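Local coordinates for protein 3-chlorocatechol 1,2-dioxygenase (Rhodococcus opacus, PDB 2BOY) that probably cleaves catechols, 3-chlorocatechol in particular, between their two hydroxyl-bearing carbons, using a non-haem ferric iron, at residues E56-E60 and S72-G76. Sequence-based numbering, arbitrary orientation.
Sequences EHAIE and SSIQG
Glu56 holds the loop 72-76 by two consecutive backbone amides. Glu56 OE1 accepts a hydrogen bond from Gln75 N at 2.9 Å, met on the syn side but 35° out of the carboxylate plane. Glu56 OE2 takes Gly76 N at 3.0 Å through its syn lone pair. The two bonds fix the rotation of the carboxylate. CG lies anti to the backbone N (chi1 -165°) and the chain runs on extended, which carries the carboxylate past Ile74, with Glu56 CD 3.4 Å from Ile74 CB. OE1 is also hydrogen-bonded to Tyr28 OH of the second subunit. Asp52 OD1, a like charge, lies close to OE2. At His57 it is mainly the backbone that touches: Ile74 CG2 packs 3.4 Å from His57 N. The contact joins helix 56-64, in the helical N-terminal region of this intradiol dioxygenase, to the loop entering the beta-rich catalytic part. Ile74 and Gly76 line the benzhydroxamic acid pocket, near the ferric iron. Glu60, one helical turn after Glu56, flanks Ile74 CG2 with Glu60 CB at 4.0 Å. A bend at chi2 (-81°) brings its carboxylate to Ser72, whose OG donates a short 2.5 Å hydrogen bond to Glu60 OE2. Glu60 OE1 forms a salt bridge with Lys225.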
loop_
_atom_site.group_PDB
_atom_site.type_symbol
_atom_site.label_atom_id
_atom_site.label_comp_id
_atom_site.label_asym_id
_atom_site.label_seq_id
_atom_site.Cartn_x
_atom_site.Cartn_y
_atom_site.Cartn_z
ATOM N N GLU A 56 5.384 -8.222 8.228
ATOM C CA GLU A 56 5.156 -8.749 9.589
ATOM C C GLU A 56 6.454 -9.175 10.311
ATOM O O GLU A 56 6.572 -8.976 11.527
ATOM C CB GLU A 56 4.075 -9.852 9.650
ATOM C CG GLU A 56 3.570 -10.165 11.066
ATOM C CD GLU A 56 2.762 -11.446 11.214
ATOM O OE1 GLU A 56 2.503 -11.828 12.388
ATOM O OE2 GLU A 56 2.417 -12.102 10.206
ATOM N N HIS A 57 7.410 -9.790 9.592
ATOM C CA HIS A 57 8.688 -10.146 10.236
ATOM C C HIS A 57 9.329 -8.964 10.993
ATOM O O HIS A 57 9.884 -9.142 12.099
ATOM C CB HIS A 57 9.697 -10.770 9.250
ATOM C CG HIS A 57 10.276 -9.796 8.271
ATOM N ND1 HIS A 57 11.465 -9.125 8.506
ATOM C CD2 HIS A 57 9.825 -9.362 7.066
ATOM C CE1 HIS A 57 11.723 -8.329 7.479
ATOM N NE2 HIS A 57 10.744 -8.458 6.592
ATOM N N ALA A 58 9.277 -7.774 10.390
ATOM C CA ALA A 58 9.859 -6.574 11.024
ATOM C C ALA A 58 9.067 -6.193 12.270
ATOM O O ALA A 58 9.632 -5.807 13.295
ATOM C CB ALA A 58 9.894 -5.383 10.039
ATOM N N ILE A 59 7.752 -6.245 12.160
ATOM C CA ILE A 59 6.879 -5.919 13.302
ATOM C C ILE A 59 7.138 -6.944 14.433
ATOM O O ILE A 59 7.297 -6.597 15.642
ATOM C CB ILE A 59 5.399 -5.936 12.847
ATOM C CG1 ILE A 59 5.111 -4.779 11.851
ATOM C CG2 ILE A 59 4.452 -5.976 14.088
ATOM C CD1 ILE A 59 4.964 -3.355 12.517
ATOM N N GLU A 60 7.155 -8.215 14.061
ATOM C CA GLU A 60 7.366 -9.272 15.043
ATOM C C GLU A 60 8.760 -9.185 15.691
ATOM O O GLU A 60 8.918 -9.460 16.872
ATOM C CB GLU A 60 7.158 -10.633 14.375
ATOM C CG GLU A 60 6.853 -11.745 15.385
ATOM C CD GLU A 60 8.127 -12.277 16.057
ATOM O OE1 GLU A 60 9.237 -12.184 15.478
ATOM O OE2 GLU A 60 8.010 -12.798 17.159
ATOM N N SER A 72 9.899 -16.627 19.249
ATOM C CA SER A 72 8.570 -16.398 18.659
ATOM C C SER A 72 8.748 -16.187 17.167
ATOM O O SER A 72 9.878 -15.992 16.717
ATOM C CB SER A 72 7.936 -15.129 19.253
ATOM O OG SER A 72 8.874 -14.071 19.148
ATOM N N SER A 73 7.634 -16.156 16.418
ATOM C CA SER A 73 7.700 -15.815 14.993
ATOM C C SER A 73 6.407 -15.192 14.487
ATOM O O SER A 73 5.451 -15.031 15.265
ATOM C CB SER A 73 8.090 -17.028 14.148
ATOM O OG SER A 73 8.449 -16.582 12.834
ATOM N N ILE A 74 6.356 -14.832 13.200
ATOM C CA ILE A 74 5.127 -14.234 12.662
ATOM C C ILE A 74 3.975 -15.210 12.762
ATOM O O ILE A 74 4.181 -16.433 12.748
ATOM C CB ILE A 74 5.272 -13.722 11.209
ATOM C CG1 ILE A 74 5.457 -14.905 10.226
ATOM C CG2 ILE A 74 6.467 -12.715 11.063
ATOM C CD1 ILE A 74 5.421 -14.468 8.760
ATOM N N GLN A 75 2.759 -14.681 12.824
ATOM C CA GLN A 75 1.572 -15.528 12.715
ATOM C C GLN A 75 1.280 -15.902 11.241
ATOM O O GLN A 75 0.833 -17.017 10.938
ATOM C CB GLN A 75 0.352 -14.774 13.259
ATOM C CG GLN A 75 -0.916 -15.658 13.275
ATOM C CD GLN A 75 -2.097 -15.005 13.918
ATOM O OE1 GLN A 75 -3.162 -14.880 13.289
ATOM N NE2 GLN A 75 -1.937 -14.560 15.155
ATOM N N GLY A 76 1.473 -14.944 10.339
ATOM C CA GLY A 76 1.031 -15.113 8.953
ATOM C C GLY A 76 -0.501 -14.993 8.855
ATOM O O GLY A 76 -1.208 -14.777 9.871
#